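Local coordinates for protein DNA polymerase III beta subunit (Streptococcus pyogenes, PDB 2AVT) that probably encircles DNA as a ring-shaped dimer and tethers the replicative polymerase to its template as a sliding processivity factor, at residues M1-L15 with I86-E100. Residues are numbered along the deposited sequence; the frame is centred on the assembly and turned at random.
Sequences MIQFSINRTLFIHAL and ISSLPDISINVKEIE
R8 reaches across to the turn L89-D91, where NH1 donates to L89 O (2.8 Å) near the edge of the guanidinium and, weakly, to P90 O; D91 O lies over one face. The chain bends at chi3 (55°), swinging NH1 onto these carbonyls, while R8 N donates almost straight to I92 O (2.7 Å). Next door, I6 and I94 form a hydrogen-bonded antiparallel pair; one such pair further on, F4 meets V96, whose CB sits over the F4 ring, 4.0 Å from its centroid, a CH-pi contact. In the N-terminal domain of the beta subunit, 93-99 is the middle strand of a five-stranded antiparallel sheet, between 3-7 and 103-108, with 67-71 beyond 3-7. On the other sheet face Q3 runs alongside K97, and S5 OG lies 2.8 Å from N95 ND2. At the far end E98 OE1 accepts nearly straight from I2 N through its anti lone pair (2.9 Å), and E98 N donates to I2 O. Helices 8-18 and 79-88 pack against the face carrying F4, I6, I94 and V96: I86 CD1 touches F11 CE2 (3.8 Å), and I86 CG2 meets I12 CG1. N7 OD1 caps helix 8-18 through L10 N, and R277 NH1 of the second subunit hydrogen-bonds to S88 O.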
loop_
_atom_site.group_PDB
_atom_site.type_symbol
_atom_site.label_atom_id
_atom_site.label_comp_id
_atom_site.label_asym_id
_atom_site.label_seq_id
_atom_site.Cartn_x
_atom_site.Cartn_y
_atom_site.Cartn_z
ATOM N N MET A 1 -13.596 26.956 28.565
ATOM C CA MET A 1 -12.763 26.198 27.590
ATOM C C MET A 1 -13.181 24.737 27.508
ATOM O O MET A 1 -13.866 24.226 28.395
ATOM C CB MET A 1 -11.293 26.298 27.976
ATOM C CG MET A 1 -10.787 27.724 28.033
ATOM S SD MET A 1 -9.047 27.777 28.435
ATOM C CE MET A 1 -9.143 27.559 30.213
ATOM N N ILE A 2 -12.758 24.075 26.434
ATOM C CA ILE A 2 -13.091 22.678 26.183
ATOM C C ILE A 2 -12.688 21.722 27.288
ATOM O O ILE A 2 -11.633 21.865 27.896
ATOM C CB ILE A 2 -12.423 22.153 24.880
ATOM C CG1 ILE A 2 -13.002 22.870 23.663
ATOM C CG2 ILE A 2 -12.631 20.639 24.749
ATOM C CD1 ILE A 2 -12.306 22.511 22.353
ATOM N N GLN A 3 -13.543 20.734 27.524
ATOM C CA GLN A 3 -13.274 19.693 28.501
ATOM C C GLN A 3 -14.236 18.531 28.334
ATOM O O GLN A 3 -15.438 18.662 28.589
ATOM C CB GLN A 3 -13.375 20.209 29.933
ATOM C CG GLN A 3 -13.288 19.075 30.958
ATOM C CD GLN A 3 -12.176 19.274 31.969
ATOM O OE1 GLN A 3 -12.135 20.288 32.669
ATOM N NE2 GLN A 3 -11.265 18.307 32.048
ATOM N N PHE A 4 -13.706 17.395 27.901
ATOM C CA PHE A 4 -14.526 16.206 27.726
ATOM C C PHE A 4 -13.650 14.962 27.756
ATOM O O PHE A 4 -12.439 15.037 27.530
ATOM C CB PHE A 4 -15.328 16.291 26.409
ATOM C CG PHE A 4 -14.496 16.156 25.147
ATOM C CD1 PHE A 4 -13.953 17.278 24.528
ATOM C CD2 PHE A 4 -14.291 14.912 24.558
ATOM C CE1 PHE A 4 -13.225 17.165 23.343
ATOM C CE2 PHE A 4 -13.564 14.795 23.373
ATOM C CZ PHE A 4 -13.032 15.922 22.766
ATOM N N SER A 5 -14.269 13.832 28.069
ATOM C CA SER A 5 -13.596 12.543 28.120
ATOM C C SER A 5 -14.305 11.694 27.087
ATOM O O SER A 5 -15.525 11.756 26.959
ATOM C CB SER A 5 -13.745 11.906 29.504
ATOM O OG SER A 5 -13.079 12.685 30.484
ATOM N N ILE A 6 -13.557 10.883 26.362
ATOM C CA ILE A 6 -14.175 10.081 25.332
ATOM C C ILE A 6 -13.481 8.753 25.184
ATOM O O ILE A 6 -12.318 8.603 25.564
ATOM C CB ILE A 6 -14.129 10.837 23.973
ATOM C CG1 ILE A 6 -14.991 10.129 22.931
ATOM C CG2 ILE A 6 -12.691 10.912 23.462
ATOM C CD1 ILE A 6 -15.180 10.952 21.663
ATOM N N ASN A 7 -14.208 7.787 24.635
ATOM C CA ASN A 7 -13.677 6.457 24.383
ATOM C C ASN A 7 -12.728 6.611 23.186
ATOM O O ASN A 7 -13.105 7.202 22.170
ATOM C CB ASN A 7 -14.829 5.506 24.047
ATOM C CG ASN A 7 -14.355 4.149 23.580
ATOM O OD1 ASN A 7 -13.865 4.004 22.463
ATOM N ND2 ASN A 7 -14.494 3.142 24.439
ATOM N N ARG A 8 -11.509 6.086 23.311
ATOM C CA ARG A 8 -10.489 6.196 22.258
ATOM C C ARG A 8 -10.915 5.609 20.909
ATOM O O ARG A 8 -10.777 6.254 19.862
ATOM C CB ARG A 8 -9.185 5.522 22.731
ATOM C CG ARG A 8 -7.964 5.736 21.829
ATOM C CD ARG A 8 -6.780 4.867 22.306
ATOM N NE ARG A 8 -7.188 3.463 22.368
ATOM C CZ ARG A 8 -6.510 2.484 22.963
ATOM N NH1 ARG A 8 -5.352 2.732 23.567
ATOM N NH2 ARG A 8 -7.014 1.254 22.974
ATOM N N THR A 9 -11.413 4.383 20.925
ATOM C CA THR A 9 -11.849 3.740 19.693
ATOM C C THR A 9 -12.955 4.534 18.995
ATOM O O THR A 9 -12.930 4.701 17.780
ATOM C CB THR A 9 -12.315 2.293 19.968
ATOM O OG1 THR A 9 -11.163 1.461 20.147
ATOM C CG2 THR A 9 -13.144 1.758 18.814
ATOM N N LEU A 10 -13.916 5.037 19.764
ATOM C CA LEU A 10 -15.009 5.826 19.188
ATOM C C LEU A 10 -14.456 7.100 18.529
ATOM O O LEU A 10 -14.808 7.440 17.399
ATOM C CB LEU A 10 -16.002 6.226 20.284
ATOM C CG LEU A 10 -17.163 7.163 19.915
ATOM C CD1 LEU A 10 -18.281 6.364 19.263
ATOM C CD2 LEU A 10 -17.692 7.841 21.173
ATOM N N PHE A 11 -13.595 7.801 19.260
ATOM C CA PHE A 11 -12.990 9.043 18.788
ATOM C C PHE A 11 -12.244 8.833 17.475
ATOM O O PHE A 11 -12.441 9.582 16.518
ATOM C CB PHE A 11 -12.033 9.584 19.861
ATOM C CG PHE A 11 -11.722 11.053 19.731
ATOM C CD1 PHE A 11 -12.512 11.885 18.957
ATOM C CD2 PHE A 11 -10.659 11.611 20.427
ATOM C CE1 PHE A 11 -12.254 13.246 18.880
ATOM C CE2 PHE A 11 -10.398 12.967 20.357
ATOM C CZ PHE A 11 -11.202 13.788 19.579
ATOM N N ILE A 12 -11.393 7.812 17.436
ATOM C CA ILE A 12 -10.604 7.500 16.248
ATOM C C ILE A 12 -11.481 7.251 15.021
ATOM O O ILE A 12 -11.216 7.792 13.951
ATOM C CB ILE A 12 -9.699 6.263 16.484
ATOM C CG1 ILE A 12 -8.589 6.630 17.476
ATOM C CG2 ILE A 12 -9.087 5.789 15.163
ATOM C CD1 ILE A 12 -7.692 5.464 17.856
ATOM N N HIS A 13 -12.530 6.447 15.175
ATOM C CA HIS A 13 -13.416 6.163 14.043
ATOM C C HIS A 13 -14.015 7.440 13.461
ATOM O O HIS A 13 -13.998 7.633 12.250
ATOM C CB HIS A 13 -14.531 5.201 14.459
ATOM C CG HIS A 13 -14.064 3.789 14.654
ATOM N ND1 HIS A 13 -13.344 3.106 13.695
ATOM C CD2 HIS A 13 -14.218 2.931 15.690
ATOM C CE1 HIS A 13 -13.072 1.890 14.134
ATOM N NE2 HIS A 13 -13.592 1.758 15.341
ATOM N N ALA A 14 -14.525 8.314 14.322
ATOM C CA ALA A 14 -15.122 9.571 13.875
ATOM C C ALA A 14 -14.088 10.522 13.255
ATOM O O ALA A 14 -14.395 11.256 12.320
ATOM C CB ALA A 14 -15.824 10.264 15.047
ATOM N N LEU A 15 -12.871 10.516 13.795
ATOM C CA LEU A 15 -11.802 11.366 13.284
ATOM C C LEU A 15 -11.383 10.936 11.886
ATOM O O LEU A 15 -11.203 11.771 11.004
ATOM C CB LEU A 15 -10.584 11.321 14.220
ATOM C CG LEU A 15 -10.711 12.116 15.520
ATOM C CD1 LEU A 15 -9.585 11.749 16.508
ATOM C CD2 LEU A 15 -10.683 13.599 15.185
ATOM N N ILE A 86 -3.783 10.756 18.988
ATOM C CA ILE A 86 -4.919 10.086 19.610
ATOM C C ILE A 86 -4.805 8.581 19.434
ATOM O O ILE A 86 -5.018 7.817 20.375
ATOM C CB ILE A 86 -6.262 10.568 18.992
ATOM C CG1 ILE A 86 -6.516 12.021 19.395
ATOM C CG2 ILE A 86 -7.416 9.657 19.425
ATOM C CD1 ILE A 86 -6.677 12.236 20.910
ATOM N N SER A 87 -4.449 8.154 18.228
ATOM C CA SER A 87 -4.320 6.728 17.946
ATOM C C SER A 87 -3.166 6.085 18.703
ATOM O O SER A 87 -3.117 4.866 18.832
ATOM C CB SER A 87 -4.118 6.490 16.442
ATOM O OG SER A 87 -5.157 7.088 15.678
ATOM N N SER A 88 -2.235 6.895 19.193
ATOM C CA SER A 88 -1.083 6.363 19.908
ATOM C C SER A 88 -1.264 6.319 21.421
ATOM O O SER A 88 -0.430 5.735 22.115
ATOM C CB SER A 88 0.163 7.199 19.615
ATOM O OG SER A 88 0.186 8.340 20.457
ATOM N N LEU A 89 -2.330 6.935 21.935
ATOM C CA LEU A 89 -2.550 6.972 23.384
ATOM C C LEU A 89 -2.815 5.577 23.921
ATOM O O LEU A 89 -3.493 4.772 23.282
ATOM C CB LEU A 89 -3.674 7.944 23.729
ATOM C CG LEU A 89 -3.215 9.390 23.478
ATOM C CD1 LEU A 89 -4.362 10.366 23.710
ATOM C CD2 LEU A 89 -2.055 9.714 24.404
ATOM N N PRO A 90 -2.280 5.280 25.117
ATOM C CA PRO A 90 -2.390 3.990 25.800
ATOM C C PRO A 90 -3.732 3.470 26.326
ATOM O O PRO A 90 -4.085 2.327 26.057
ATOM C CB PRO A 90 -1.336 4.109 26.901
ATOM C CG PRO A 90 -1.481 5.542 27.325
ATOM C CD PRO A 90 -1.647 6.287 25.992
ATOM N N ASP A 91 -4.473 4.285 27.070
ATOM C CA ASP A 91 -5.741 3.825 27.637
ATOM C C ASP A 91 -7.000 3.939 26.789
ATOM O O ASP A 91 -7.078 4.730 25.844
ATOM C CB ASP A 91 -5.985 4.504 28.985
ATOM C CG ASP A 91 -5.356 3.742 30.140
ATOM O OD1 ASP A 91 -4.142 3.425 30.073
ATOM O OD2 ASP A 91 -6.075 3.462 31.123
ATOM N N ILE A 92 -7.994 3.142 27.166
ATOM C CA ILE A 92 -9.275 3.089 26.478
ATOM C C ILE A 92 -9.987 4.432 26.450
ATOM O O ILE A 92 -10.738 4.712 25.521
ATOM C CB ILE A 92 -10.203 2.045 27.138
ATOM C CG1 ILE A 92 -9.507 0.683 27.165
ATOM C CG2 ILE A 92 -11.507 1.938 26.358
ATOM C CD1 ILE A 92 -10.307 -0.423 27.846
ATOM N N SER A 93 -9.757 5.265 27.458
ATOM C CA SER A 93 -10.403 6.565 27.499
ATOM C C SER A 93 -9.427 7.729 27.526
ATOM O O SER A 93 -8.353 7.660 28.124
ATOM C CB SER A 93 -11.360 6.663 28.697
ATOM O OG SER A 93 -10.715 6.309 29.903
ATOM N N ILE A 94 -9.829 8.809 26.871
ATOM C CA ILE A 94 -9.010 10.000 26.774
ATOM C C ILE A 94 -9.720 11.213 27.328
ATOM O O ILE A 94 -10.906 11.427 27.065
ATOM C CB ILE A 94 -8.647 10.287 25.306
ATOM C CG1 ILE A 94 -7.883 9.098 24.730
ATOM C CG2 ILE A 94 -7.809 11.550 25.209
ATOM C CD1 ILE A 94 -7.555 9.234 23.272
ATOM N N ASN A 95 -8.989 12.005 28.099
ATOM C CA ASN A 95 -9.531 13.222 28.664
ATOM C C ASN A 95 -8.902 14.353 27.868
ATOM O O ASN A 95 -7.687 14.375 27.672
ATOM C CB ASN A 95 -9.158 13.343 30.138
ATOM C CG ASN A 95 -9.919 14.447 30.839
ATOM O OD1 ASN A 95 -9.592 15.625 30.714
ATOM N ND2 ASN A 95 -10.955 14.068 31.579
ATOM N N VAL A 96 -9.737 15.273 27.395
ATOM C CA VAL A 96 -9.291 16.404 26.594
ATOM C C VAL A 96 -9.596 17.685 27.337
ATOM O O VAL A 96 -10.757 17.990 27.592
ATOM C CB VAL A 96 -10.017 16.438 25.242
ATOM C CG1 VAL A 96 -9.441 17.543 24.372
ATOM C CG2 VAL A 96 -9.895 15.090 24.554
ATOM N N LYS A 97 -8.557 18.434 27.690
ATOM C CA LYS A 97 -8.748 19.674 28.427
ATOM C C LYS A 97 -7.991 20.829 27.803
ATOM O O LYS A 97 -6.766 20.795 27.701
ATOM C CB LYS A 97 -8.303 19.494 29.885
ATOM C CG LYS A 97 -8.638 20.667 30.800
ATOM C CD LYS A 97 -8.311 20.321 32.259
ATOM C CE LYS A 97 -8.928 21.318 33.233
ATOM N NZ LYS A 97 -9.013 20.754 34.620
ATOM N N GLU A 98 -8.724 21.853 27.383
ATOM C CA GLU A 98 -8.097 23.020 26.788
ATOM C C GLU A 98 -7.587 23.927 27.891
ATOM O O GLU A 98 -8.231 24.073 28.930
ATOM C CB GLU A 98 -9.098 23.789 25.915
ATOM C CG GLU A 98 -8.675 25.225 25.589
ATOM C CD GLU A 98 -9.692 25.961 24.718
ATOM O OE1 GLU A 98 -10.884 25.578 24.728
ATOM O OE2 GLU A 98 -9.306 26.934 24.034
ATOM N N ILE A 99 -6.419 24.519 27.671
ATOM C CA ILE A 99 -5.848 25.449 28.633
ATOM C C ILE A 99 -5.559 26.722 27.859
ATOM O O ILE A 99 -5.959 26.840 26.700
ATOM C CB ILE A 99 -4.552 24.904 29.280
ATOM C CG1 ILE A 99 -3.508 24.583 28.208
ATOM C CG2 ILE A 99 -4.872 23.648 30.081
ATOM C CD1 ILE A 99 -2.162 24.133 28.785
ATOM N N GLU A 100 -4.868 27.668 28.485
ATOM C CA GLU A 100 -4.566 28.944 27.855
ATOM C C GLU A 100 -3.792 28.864 26.553
ATOM O O GLU A 100 -3.033 27.926 26.318
ATOM C CB GLU A 100 -3.789 29.841 28.824
ATOM C CG GLU A 100 -2.458 29.252 29.275
ATOM C CD GLU A 100 -1.624 30.244 30.069
ATOM O OE1 GLU A 100 -2.109 30.734 31.114
ATOM O OE2 GLU A 100 -0.482 30.534 29.640
#